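Local coordinates for protein FAD-binding oxidoreductase (PDB 7PBG) that oxidises 4-ethylphenol and probably related 4-alkylphenols by dehydrogenation, giving vinylphenol-type products with the help of a covalently held FAD, at residues 153-158 with 379-384; 146-151 with 233-238; 284-289 with 384-389. All blocks are in the same frame, centred on the assembly; numbering follows the deposited sequence.

Along the chain the six segments come in the order 146-151, 153-158, 233-238, 284-289, 379-384 and 384-389, so interaction 1 alternates with both of the others, whereas interaction 2 closes before interaction 3 opens. The centre of interaction 1 lies about 15 Å from that of interaction 2 and about 14 Å from that of interaction 3; interactions 2 and 3 are about 27 Å apart and do not touch. Interactions 1 and 3 share Ala384 and both reach FAD. Interaction 2 ties strand 146-147 to strand 226-237, and its Pro150 packs on Pro379 of interaction 1. Together they link the FAD-binding part, through loop 153-158, to the loop before strand 393-402, and through that loop to helix 281-288.

Interaction 1. Residues 153-158 with 379-384; sequences LDWGSV and PNRHSA. With FAD (flavin-adenine dinucleotide), chain C.
Arg381 presents the face of its guanidinium to Trp155 and the edge of the same group to Asp154, serving two partners in two directions. The planes are the evidence: indole and guanidinium stand 77° apart, and CE3 of Trp155 lies 3.5 Å above the centre of the guanidinium of Arg381, whose NH1 sits at the indole edge. The cation therefore meets the rim of the ring and not its face. A bend in the arginine chain at chi3 (65°) folds the guanidinium back toward this rim.

At the edge, Arg381 NH2 makes a salt bridge to Asp154 OD1 at 2.8 Å, with an N-H...O angle of 159°. The bond uses the syn lone pair of the oxygen and lies close to the guanidinium plane. A second bond, from Arg381 NE to the same Asp154 OD1 at 3.4 Å, is weak, and the carboxylate plane is turned well away from that of the guanidinium. Asp154 OD2 instead accepts from a water, which also donates to Pro379 O.

Apolar contacts flank this pair. CH2 of Trp155 approaches Ala384 CB at 4.0 Å, and Leu153 CD2 reaches the same Ala384 CB, also at 4.0 Å. The other Leu153 methyl, CD1, lies 3.9 Å from FAD C8, while Ser157 N donates to FAD O2P at 2.8 Å. Ser157 also caps the start of helix 158-163, and Ser383 OG bonds Glu152, another FAD-binding residue.

Chemically, the carboxylate of the buried Asp154 is served on both oxygens, by the cation at OD1 and by the water at OD2, which probably favours its ionised form and pins the loop that carries the pyrophosphate-binding Ser157 to the segment 379-384.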
loop_
_atom_site.group_PDB
_atom_site.type_symbol
_atom_site.label_atom_id
_atom_site.label_comp_id
_atom_site.label_asym_id
_atom_site.label_seq_id
_atom_site.Cartn_x
_atom_site.Cartn_y
_atom_site.Cartn_z
ATOM N N LEU A 153 12.285 14.635 -13.536
ATOM C CA LEU A 153 12.093 16.024 -14.015
ATOM C C LEU A 153 11.391 16.867 -12.945
ATOM O O LEU A 153 10.327 16.474 -12.462
ATOM C CB LEU A 153 11.313 15.944 -15.329
ATOM C CG LEU A 153 12.038 15.182 -16.429
ATOM C CD1 LEU A 153 11.103 14.949 -17.629
ATOM C CD2 LEU A 153 13.269 15.928 -16.859
ATOM N N ASP A 154 11.916 18.052 -12.631
ATOM C CA ASP A 154 11.455 18.802 -11.439
ATOM C C ASP A 154 10.102 19.484 -11.645
ATOM O O ASP A 154 9.526 19.973 -10.658
ATOM C CB ASP A 154 12.491 19.795 -10.931
ATOM C CG ASP A 154 12.772 20.990 -11.820
ATOM O OD1 ASP A 154 11.866 21.444 -12.508
ATOM O OD2 ASP A 154 13.837 21.560 -11.645
ATOM N N TRP A 155 9.579 19.490 -12.870
ATOM C CA TRP A 155 8.241 20.023 -13.208
ATOM C C TRP A 155 7.150 18.974 -12.983
ATOM O O TRP A 155 5.956 19.343 -13.161
ATOM C CB TRP A 155 8.204 20.501 -14.677
ATOM C CG TRP A 155 8.564 19.508 -15.737
ATOM C CD1 TRP A 155 8.011 18.272 -15.994
ATOM C CD2 TRP A 155 9.538 19.717 -16.789
ATOM N NE1 TRP A 155 8.544 17.728 -17.127
ATOM C CE2 TRP A 155 9.526 18.561 -17.603
ATOM C CE3 TRP A 155 10.435 20.746 -17.096
ATOM C CZ2 TRP A 155 10.348 18.425 -18.721
ATOM C CZ3 TRP A 155 11.277 20.595 -18.185
ATOM C CH2 TRP A 155 11.208 19.469 -19.001
ATOM N N GLY A 156 7.506 17.731 -12.675
ATOM C CA GLY A 156 6.520 16.693 -12.325
ATOM C C GLY A 156 5.671 17.130 -11.143
ATOM O O GLY A 156 6.192 17.788 -10.230
ATOM N N SER A 157 4.372 16.867 -11.173
ATOM C CA SER A 157 3.422 17.110 -10.055
ATOM C C SER A 157 3.552 16.051 -8.956
ATOM O O SER A 157 3.497 14.806 -9.247
ATOM C CB SER A 157 1.988 17.165 -10.568
ATOM O OG SER A 157 1.085 17.048 -9.493
ATOM N N VAL A 158 3.740 16.455 -7.705
ATOM C CA VAL A 158 3.829 15.459 -6.596
ATOM C C VAL A 158 2.600 14.572 -6.656
ATOM O O VAL A 158 2.728 13.304 -6.645
ATOM C CB VAL A 158 4.012 16.174 -5.252
ATOM C CG1 VAL A 158 4.088 15.196 -4.077
ATOM C CG2 VAL A 158 5.196 17.100 -5.292
ATOM N N PRO A 379 15.516 18.085 -6.543
ATOM C CA PRO A 379 15.030 17.849 -7.886
ATOM C C PRO A 379 15.822 18.671 -8.902
ATOM O O PRO A 379 16.369 19.755 -8.564
ATOM C CB PRO A 379 13.563 18.309 -7.855
ATOM C CG PRO A 379 13.435 19.172 -6.657
ATOM C CD PRO A 379 14.642 18.977 -5.758
ATOM N N ASN A 380 15.852 18.198 -10.143
ATOM C CA ASN A 380 16.541 18.904 -11.249
ATOM C C ASN A 380 15.817 18.574 -12.553
ATOM O O ASN A 380 14.809 17.874 -12.520
ATOM C CB ASN A 380 18.050 18.609 -11.281
ATOM C CG ASN A 380 18.377 17.149 -11.503
ATOM O OD1 ASN A 380 17.916 16.544 -12.469
ATOM N ND2 ASN A 380 19.162 16.571 -10.596
ATOM N N ARG A 381 16.301 19.079 -13.663
ATOM C CA ARG A 381 15.775 18.640 -14.986
ATOM C C ARG A 381 16.939 18.232 -15.879
ATOM O O ARG A 381 16.864 18.354 -17.101
ATOM C CB ARG A 381 14.934 19.744 -15.596
ATOM C CG ARG A 381 15.660 21.058 -15.748
ATOM C CD ARG A 381 14.665 22.073 -16.272
ATOM N NE ARG A 381 13.596 22.332 -15.321
ATOM C CZ ARG A 381 12.560 23.151 -15.533
ATOM N NH1 ARG A 381 12.396 23.750 -16.704
ATOM N NH2 ARG A 381 11.652 23.330 -14.595
ATOM N N HIS A 382 17.986 17.714 -15.269
ATOM C CA HIS A 382 19.175 17.250 -16.008
ATOM C C HIS A 382 18.764 16.321 -17.155
ATOM O O HIS A 382 19.275 16.559 -18.252
ATOM C CB HIS A 382 20.169 16.614 -15.037
ATOM C CG HIS A 382 21.503 16.401 -15.654
ATOM N ND1 HIS A 382 21.930 15.148 -16.088
ATOM C CD2 HIS A 382 22.478 17.287 -15.941
ATOM C CE1 HIS A 382 23.151 15.275 -16.598
ATOM N NE2 HIS A 382 23.491 16.590 -16.550
ATOM N N SER A 383 17.870 15.340 -16.938
ATOM C CA SER A 383 17.437 14.341 -17.953
ATOM C C SER A 383 16.609 14.983 -19.078
ATOM O O SER A 383 16.417 14.284 -20.074
ATOM C CB SER A 383 16.669 13.171 -17.353
ATOM O OG SER A 383 17.382 12.680 -16.238
ATOM N N ALA A 384 16.194 16.245 -18.962
ATOM C CA ALA A 384 15.516 17.008 -20.039
ATOM C C ALA A 384 16.465 17.182 -21.242
ATOM O O ALA A 384 16.005 17.307 -22.382
ATOM C CB ALA A 384 15.004 18.336 -19.527
HETATM P PA FAD C . -0.073 14.584 -14.605
HETATM O O1A FAD C . 0.115 14.627 -16.087
HETATM O O2A FAD C . -0.674 15.786 -13.919
HETATM O O5B FAD C . -0.971 13.342 -14.269
HETATM C C5B FAD C . -0.757 12.075 -14.873
HETATM C C4B FAD C . -2.082 11.354 -14.908
HETATM O O4B FAD C . -2.559 11.090 -13.557
HETATM C C3B FAD C . -3.245 12.113 -15.568
HETATM O O3B FAD C . -3.214 11.980 -16.987
HETATM C C2B FAD C . -4.472 11.513 -14.863
HETATM O O2B FAD C . -4.800 10.277 -15.469
HETATM C C1B FAD C . -3.950 11.340 -13.441
HETATM N N9A FAD C . -4.135 12.485 -12.588
HETATM C C8A FAD C . -3.196 13.422 -12.291
HETATM N N7A FAD C . -3.647 14.327 -11.474
HETATM C C5A FAD C . -4.968 14.006 -11.270
HETATM C C6A FAD C . -5.956 14.570 -10.458
HETATM N N6A FAD C . -5.769 15.690 -9.747
HETATM N N1A FAD C . -7.174 13.982 -10.474
HETATM C C2A FAD C . -7.344 12.850 -11.204
HETATM N N3A FAD C . -6.473 12.213 -11.976
HETATM C C4A FAD C . -5.287 12.856 -11.964
HETATM N N1 FAD C . 8.069 9.157 -14.389
HETATM C C2 FAD C . 8.346 8.661 -13.197
HETATM O O2 FAD C . 7.427 8.293 -12.420
HETATM N N3 FAD C . 9.608 8.609 -12.731
HETATM C C4 FAD C . 10.687 8.977 -13.485
HETATM O O4 FAD C . 11.824 8.976 -12.977
HETATM C C4X FAD C . 10.450 9.459 -14.758
HETATM N N5 FAD C . 11.484 9.794 -15.484
HETATM C C5X FAD C . 11.218 10.281 -16.741
HETATM C C6 FAD C . 12.308 10.672 -17.530
HETATM C C7 FAD C . 12.137 11.226 -18.784
HETATM C C7M FAD C . 13.348 11.649 -19.590
HETATM C C8 FAD C . 10.822 11.408 -19.264
HETATM C C8M FAD C . 10.585 12.004 -20.619
HETATM C C9 FAD C . 9.743 10.995 -18.511
HETATM C C9A FAD C . 9.901 10.439 -17.228
HETATM N N10 FAD C . 8.832 10.068 -16.418
HETATM C C10 FAD C . 9.074 9.574 -15.144
HETATM C "C1'" FAD C . 7.421 10.282 -16.830
HETATM C "C2'" FAD C . 6.864 11.653 -16.414
HETATM O "O2'" FAD C . 7.842 12.719 -16.666
HETATM C "C3'" FAD C . 6.489 11.786 -14.923
HETATM O "O3'" FAD C . 5.815 10.631 -14.487
HETATM C "C4'" FAD C . 5.640 13.012 -14.560
HETATM O "O4'" FAD C . 5.815 13.336 -13.172
HETATM C "C5'" FAD C . 4.185 12.774 -14.857
HETATM O "O5'" FAD C . 3.508 13.987 -15.213
HETATM P P FAD C . 2.770 14.882 -14.117
HETATM O O1P FAD C . 2.607 16.264 -14.676
HETATM O O2P FAD C . 3.542 14.718 -12.847
HETATM O O3P FAD C . 1.337 14.192 -13.945
HETATM O O HOH W 1 14.556 22.094 -8.739
#

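Interaction 2. Residues 146-151 with 233-238; sequences LMIDPA and MQLMPT
Met236 O is approached by two donors from segment 146-151: Met147 N bonds it at 2.9 Å, with an N-H...O angle of 162°, and Leu146 CA comes within 3.5 Å as a CA-H...O contact. The same two residues, Met147 and Met236, are joined a second time through a water, which donates to Met147 O at 2.7 Å and accepts from Met236 N at 2.9 Å.

The side chains sort onto two sides of this backbone. On one, Leu146 and Leu235 cross at about a right angle, their CD1 methyls 4.0 Å apart, while Leu235 CB packs 3.4 Å from Met147 O. On the other, Met147 runs across Thr238, with its CG 3.6 Å from Thr238 OG1; its CG stands anti to the carbonyl carbon (chi1 -73°), which directs the thioether beside Met236, whose CE lies 4.4 Å from Met147 SD.

Beyond the pair, Ile148 packs on helix 132-142, and Leu235 O receives a weak hydrogen bond from Arg436 of the second subunit. The chemistry implies a short pairing held by one straight bond and one water, with the backbone groups of Met147 and Met236 satisfied between apolar side chains.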
loop_
_atom_site.group_PDB
_atom_site.type_symbol
_atom_site.label_atom_id
_atom_site.label_comp_id
_atom_site.label_asym_id
_atom_site.label_seq_id
_atom_site.Cartn_x
_atom_site.Cartn_y
_atom_site.Cartn_z
ATOM N N LEU A 146 13.347 17.488 6.398
ATOM C CA LEU A 146 12.621 16.494 5.586
ATOM C C LEU A 146 13.146 16.574 4.163
ATOM O O LEU A 146 13.551 17.660 3.715
ATOM C CB LEU A 146 11.128 16.822 5.590
ATOM C CG LEU A 146 10.401 16.826 6.939
ATOM C CD1 LEU A 146 8.972 17.197 6.659
ATOM C CD2 LEU A 146 10.501 15.503 7.650
ATOM N N MET A 147 13.093 15.451 3.472
ATOM C CA MET A 147 13.485 15.302 2.069
ATOM C C MET A 147 12.246 14.969 1.264
ATOM O O MET A 147 11.353 14.216 1.739
ATOM C CB MET A 147 14.466 14.132 1.917
ATOM C CG MET A 147 15.829 14.423 2.442
ATOM S SD MET A 147 16.728 12.857 2.489
ATOM C CE MET A 147 16.588 12.341 0.775
ATOM N N ILE A 148 12.216 15.452 0.052
ATOM C CA ILE A 148 11.225 14.948 -0.921
ATOM C C ILE A 148 11.854 13.811 -1.745
ATOM O O ILE A 148 13.050 13.528 -1.646
ATOM C CB ILE A 148 10.686 16.058 -1.803
ATOM C CG1 ILE A 148 11.740 16.574 -2.781
ATOM C CG2 ILE A 148 10.130 17.198 -0.959
ATOM C CD1 ILE A 148 11.133 17.202 -4.012
ATOM N N ASP A 149 11.023 13.187 -2.563
ATOM C CA ASP A 149 11.423 12.063 -3.443
ATOM C C ASP A 149 11.003 12.441 -4.855
ATOM O O ASP A 149 9.850 12.176 -5.272
ATOM C CB ASP A 149 10.814 10.715 -3.052
ATOM C CG ASP A 149 11.389 9.586 -3.877
ATOM O OD1 ASP A 149 12.299 8.912 -3.380
ATOM O OD2 ASP A 149 10.917 9.410 -5.011
ATOM N N PRO A 150 11.849 13.190 -5.594
ATOM C CA PRO A 150 11.473 13.596 -6.943
ATOM C C PRO A 150 11.657 12.473 -7.971
ATOM O O PRO A 150 12.587 11.674 -7.954
ATOM C CB PRO A 150 12.418 14.764 -7.261
ATOM C CG PRO A 150 13.666 14.487 -6.408
ATOM C CD PRO A 150 13.178 13.724 -5.187
ATOM N N ALA A 151 10.782 12.480 -8.976
ATOM C CA ALA A 151 11.046 11.838 -10.276
ATOM C C ALA A 151 12.162 12.618 -10.985
ATOM O O ALA A 151 12.738 13.615 -10.404
ATOM C CB ALA A 151 9.748 11.835 -11.070
ATOM N N MET A 233 1.534 13.655 1.329
ATOM C CA MET A 233 2.729 12.913 0.856
ATOM C C MET A 233 3.675 12.810 2.034
ATOM O O MET A 233 4.126 13.870 2.488
ATOM C CB MET A 233 3.424 13.571 -0.333
ATOM C CG MET A 233 4.694 12.859 -0.807
ATOM S SD MET A 233 4.359 11.094 -1.180
ATOM C CE MET A 233 3.141 11.250 -2.487
ATOM N N GLN A 234 3.838 11.613 2.586
ATOM C CA GLN A 234 4.795 11.427 3.724
ATOM C C GLN A 234 6.231 11.607 3.196
ATOM O O GLN A 234 6.493 11.244 2.041
ATOM C CB GLN A 234 4.512 10.067 4.350
ATOM C CG GLN A 234 3.119 10.024 4.918
ATOM C CD GLN A 234 2.707 8.693 5.456
ATOM O OE1 GLN A 234 3.349 7.677 5.198
ATOM N NE2 GLN A 234 1.650 8.728 6.234
ATOM N N LEU A 235 7.107 12.220 3.990
ATOM C CA LEU A 235 8.429 12.679 3.565
ATOM C C LEU A 235 9.483 12.069 4.465
ATOM O O LEU A 235 9.339 12.090 5.673
ATOM C CB LEU A 235 8.529 14.221 3.645
ATOM C CG LEU A 235 7.542 15.019 2.807
ATOM C CD1 LEU A 235 7.836 16.540 2.906
ATOM C CD2 LEU A 235 7.579 14.558 1.355
ATOM N N MET A 236 10.522 11.583 3.841
ATOM C CA MET A 236 11.615 10.938 4.588
ATOM C C MET A 236 12.248 11.977 5.480
ATOM O O MET A 236 12.675 13.062 5.032
ATOM C CB MET A 236 12.643 10.312 3.638
ATOM C CG MET A 236 13.720 9.546 4.362
ATOM S SD MET A 236 14.678 8.645 3.115
ATOM C CE MET A 236 16.325 8.706 3.814
ATOM N N PRO A 237 12.441 11.680 6.785
ATOM C CA PRO A 237 13.300 12.532 7.596
ATOM C C PRO A 237 14.734 12.559 7.052
ATOM O O PRO A 237 15.255 11.533 6.662
ATOM C CB PRO A 237 13.247 11.834 8.976
ATOM C CG PRO A 237 11.941 11.104 8.972
ATOM C CD PRO A 237 11.831 10.594 7.555
ATOM N N THR A 238 15.334 13.736 7.015
ATOM C CA THR A 238 16.695 13.926 6.513
ATOM C C THR A 238 17.664 13.182 7.425
ATOM O O THR A 238 17.720 13.441 8.616
ATOM C CB THR A 238 17.037 15.429 6.431
ATOM O OG1 THR A 238 16.070 16.104 5.624
ATOM C CG2 THR A 238 18.427 15.668 5.896
HETATM O O HOH W 2 10.689 11.784 0.904
#

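Interaction 3. Residues 284-289 with 384-389; sequences DAACVS and AAVFDW. With FAD (flavin-adenine dinucleotide), chain C.
Ala286 and Trp389 make the aromatic part of this contact: Ala286 CB lies over one face of the indole, 4.0 Å from the centroid of the Trp389 six-membered ring and 28° off its normal, a CH-pi contact. Ser289 O meets the same ring at its edge, 3.2 Å from Trp389 CE3. Trp389 CG stands anti to the backbone N (chi1 -179°), which carries the ring over Ala286 and alongside Ala285.

The aliphatic contacts centre on Val386, whose CG1 touches Ala286 CB and Cys287 SG, each at 3.9 Å. Separately, the Ala385 methyl packs against the backbone carbonyl of Cys287.

Among polar contacts, a water 2.8 Å from Ser289 O and 2.7 Å from Ala385 O joins the segments. Other bonds fix the two polar side chains: Ser289 OG donates to Ala285 O and accepts from Trp294 NE1, while Trp389 NE1 bonds Asp426. A leucine in place of Trp389 would probably leave Ala286 without its flat partner and Asp426 OD2 without its indole N-H.

Val386 CG2 and Phe387 CE1 meet the flavin methyls, the latter 3.8 Å from FAD C8M. Near His395, the covalent flavin ligand, these residues form part of the wall at the dimethylbenzene end, consistent with the vanillyl-alcohol-oxidase-type (PCMH) fold.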
loop_
_atom_site.group_PDB
_atom_site.type_symbol
_atom_site.label_atom_id
_atom_site.label_comp_id
_atom_site.label_asym_id
_atom_site.label_seq_id
_atom_site.Cartn_x
_atom_site.Cartn_y
_atom_site.Cartn_z
ATOM N N ASP A 284 23.024 7.642 -20.442
ATOM C CA ASP A 284 23.892 8.653 -19.799
ATOM C C ASP A 284 24.367 9.650 -20.848
ATOM O O ASP A 284 24.378 10.862 -20.569
ATOM C CB ASP A 284 25.076 8.028 -19.056
ATOM C CG ASP A 284 24.905 7.890 -17.542
ATOM O OD1 ASP A 284 23.802 8.227 -16.990
ATOM O OD2 ASP A 284 25.908 7.472 -16.916
ATOM N N ALA A 285 24.854 9.178 -21.985
ATOM C CA ALA A 285 25.353 10.067 -23.054
ATOM C C ALA A 285 24.276 11.099 -23.410
ATOM O O ALA A 285 24.552 12.286 -23.481
ATOM C CB ALA A 285 25.761 9.221 -24.240
ATOM N N ALA A 286 23.041 10.668 -23.547
ATOM C CA ALA A 286 21.964 11.570 -24.016
ATOM C C ALA A 286 21.646 12.671 -22.979
ATOM O O ALA A 286 21.056 13.688 -23.365
ATOM C CB ALA A 286 20.772 10.739 -24.371
ATOM N N CYS A 287 22.115 12.527 -21.728
ATOM C CA CYS A 287 21.955 13.551 -20.686
ATOM C C CYS A 287 23.022 14.631 -20.746
ATOM O O CYS A 287 22.813 15.684 -20.102
ATOM C CB CYS A 287 21.878 12.914 -19.307
ATOM S SG CYS A 287 20.388 11.901 -19.128
ATOM N N VAL A 288 24.131 14.401 -21.435
ATOM C CA VAL A 288 25.311 15.308 -21.408
ATOM C C VAL A 288 25.852 15.556 -22.802
ATOM O O VAL A 288 26.867 16.239 -22.909
ATOM C CB VAL A 288 26.454 14.758 -20.554
ATOM C CG1 VAL A 288 26.076 14.772 -19.087
ATOM C CG2 VAL A 288 26.902 13.396 -21.051
ATOM N N SER A 289 25.149 15.108 -23.826
ATOM C CA SER A 289 25.640 15.270 -25.208
ATOM C C SER A 289 24.510 15.042 -26.198
ATOM O O SER A 289 23.497 14.457 -25.822
ATOM C CB SER A 289 26.779 14.348 -25.462
ATOM O OG SER A 289 26.319 12.982 -25.520
ATOM N N ALA A 384 16.194 16.245 -18.962
ATOM C CA ALA A 384 15.516 17.008 -20.039
ATOM C C ALA A 384 16.465 17.182 -21.242
ATOM O O ALA A 384 16.005 17.307 -22.382
ATOM C CB ALA A 384 15.004 18.336 -19.527
ATOM N N ALA A 385 17.765 17.066 -21.055
ATOM C CA ALA A 385 18.735 17.087 -22.167
ATOM C C ALA A 385 18.471 15.988 -23.206
ATOM O O ALA A 385 18.853 16.157 -24.382
ATOM C CB ALA A 385 20.104 16.947 -21.544
ATOM N N VAL A 386 17.818 14.878 -22.830
ATOM C CA VAL A 386 17.580 13.797 -23.809
ATOM C C VAL A 386 16.688 14.333 -24.942
ATOM O O VAL A 386 16.777 13.792 -26.044
ATOM C CB VAL A 386 16.997 12.508 -23.192
ATOM C CG1 VAL A 386 17.877 12.018 -22.078
ATOM C CG2 VAL A 386 15.558 12.649 -22.748
ATOM N N PHE A 387 15.878 15.376 -24.698
ATOM C CA PHE A 387 14.981 16.003 -25.714
ATOM C C PHE A 387 15.807 16.677 -26.821
ATOM O O PHE A 387 15.267 17.017 -27.889
ATOM C CB PHE A 387 14.000 17.018 -25.096
ATOM C CG PHE A 387 13.173 16.494 -23.959
ATOM C CD1 PHE A 387 12.769 15.175 -23.957
ATOM C CD2 PHE A 387 12.821 17.296 -22.886
ATOM C CE1 PHE A 387 12.064 14.658 -22.891
ATOM C CE2 PHE A 387 12.044 16.794 -21.858
ATOM C CZ PHE A 387 11.682 15.464 -21.856
ATOM N N ASP A 388 17.083 16.929 -26.558
ATOM C CA ASP A 388 17.968 17.641 -27.505
ATOM C C ASP A 388 18.913 16.638 -28.153
ATOM O O ASP A 388 19.764 17.064 -28.936
ATOM C CB ASP A 388 18.739 18.794 -26.836
ATOM C CG ASP A 388 17.839 19.899 -26.315
ATOM O OD1 ASP A 388 16.825 20.187 -26.964
ATOM O OD2 ASP A 388 18.125 20.402 -25.228
ATOM N N TRP A 389 18.770 15.335 -27.880
ATOM C CA TRP A 389 19.690 14.312 -28.453
ATOM C C TRP A 389 19.751 14.447 -29.970
ATOM O O TRP A 389 20.830 14.320 -30.552
ATOM C CB TRP A 389 19.150 12.946 -28.054
ATOM C CG TRP A 389 19.912 11.743 -28.494
ATOM C CD1 TRP A 389 19.400 10.734 -29.249
ATOM C CD2 TRP A 389 21.242 11.333 -28.139
ATOM N NE1 TRP A 389 20.318 9.759 -29.434
ATOM C CE2 TRP A 389 21.439 10.057 -28.714
ATOM C CE3 TRP A 389 22.267 11.874 -27.357
ATOM C CZ2 TRP A 389 22.629 9.362 -28.559
ATOM C CZ3 TRP A 389 23.451 11.194 -27.202
ATOM C CH2 TRP A 389 23.619 9.945 -27.812
HETATM P PA FAD C . -0.073 14.584 -14.605
HETATM O O1A FAD C . 0.115 14.627 -16.087
HETATM O O2A FAD C . -0.674 15.786 -13.919
HETATM O O5B FAD C . -0.971 13.342 -14.269
HETATM C C5B FAD C . -0.757 12.075 -14.873
HETATM C C4B FAD C . -2.082 11.354 -14.908
HETATM O O4B FAD C . -2.559 11.090 -13.557
HETATM C C3B FAD C . -3.245 12.113 -15.568
HETATM O O3B FAD C . -3.214 11.980 -16.987
HETATM C C2B FAD C . -4.472 11.513 -14.863
HETATM O O2B FAD C . -4.800 10.277 -15.469
HETATM C C1B FAD C . -3.950 11.340 -13.441
HETATM N N9A FAD C . -4.135 12.485 -12.588
HETATM C C8A FAD C . -3.196 13.422 -12.291
HETATM N N7A FAD C . -3.647 14.327 -11.474
HETATM C C5A FAD C . -4.968 14.006 -11.270
HETATM C C6A FAD C . -5.956 14.570 -10.458
HETATM N N6A FAD C . -5.769 15.690 -9.747
HETATM N N1A FAD C . -7.174 13.982 -10.474
HETATM C C2A FAD C . -7.344 12.850 -11.204
HETATM N N3A FAD C . -6.473 12.213 -11.976
HETATM C C4A FAD C . -5.287 12.856 -11.964
HETATM N N1 FAD C . 8.069 9.157 -14.389
HETATM C C2 FAD C . 8.346 8.661 -13.197
HETATM O O2 FAD C . 7.427 8.293 -12.420
HETATM N N3 FAD C . 9.608 8.609 -12.731
HETATM C C4 FAD C . 10.687 8.977 -13.485
HETATM O O4 FAD C . 11.824 8.976 -12.977
HETATM C C4X FAD C . 10.450 9.459 -14.758
HETATM N N5 FAD C . 11.484 9.794 -15.484
HETATM C C5X FAD C . 11.218 10.281 -16.741
HETATM C C6 FAD C . 12.308 10.672 -17.530
HETATM C C7 FAD C . 12.137 11.226 -18.784
HETATM C C7M FAD C . 13.348 11.649 -19.590
HETATM C C8 FAD C . 10.822 11.408 -19.264
HETATM C C8M FAD C . 10.585 12.004 -20.619
HETATM C C9 FAD C . 9.743 10.995 -18.511
HETATM C C9A FAD C . 9.901 10.439 -17.228
HETATM N N10 FAD C . 8.832 10.068 -16.418
HETATM C C10 FAD C . 9.074 9.574 -15.144
HETATM C "C1'" FAD C . 7.421 10.282 -16.830
HETATM C "C2'" FAD C . 6.864 11.653 -16.414
HETATM O "O2'" FAD C . 7.842 12.719 -16.666
HETATM C "C3'" FAD C . 6.489 11.786 -14.923
HETATM O "O3'" FAD C . 5.815 10.631 -14.487
HETATM C "C4'" FAD C . 5.640 13.012 -14.560
HETATM O "O4'" FAD C . 5.815 13.336 -13.172
HETATM C "C5'" FAD C . 4.185 12.774 -14.857
HETATM O "O5'" FAD C . 3.508 13.987 -15.213
HETATM P P FAD C . 2.770 14.882 -14.117
HETATM O O1P FAD C . 2.607 16.264 -14.676
HETATM O O2P FAD C . 3.542 14.718 -12.847
HETATM O O3P FAD C . 1.337 14.192 -13.945
HETATM O O HOH W 3 21.220 16.137 -25.745
#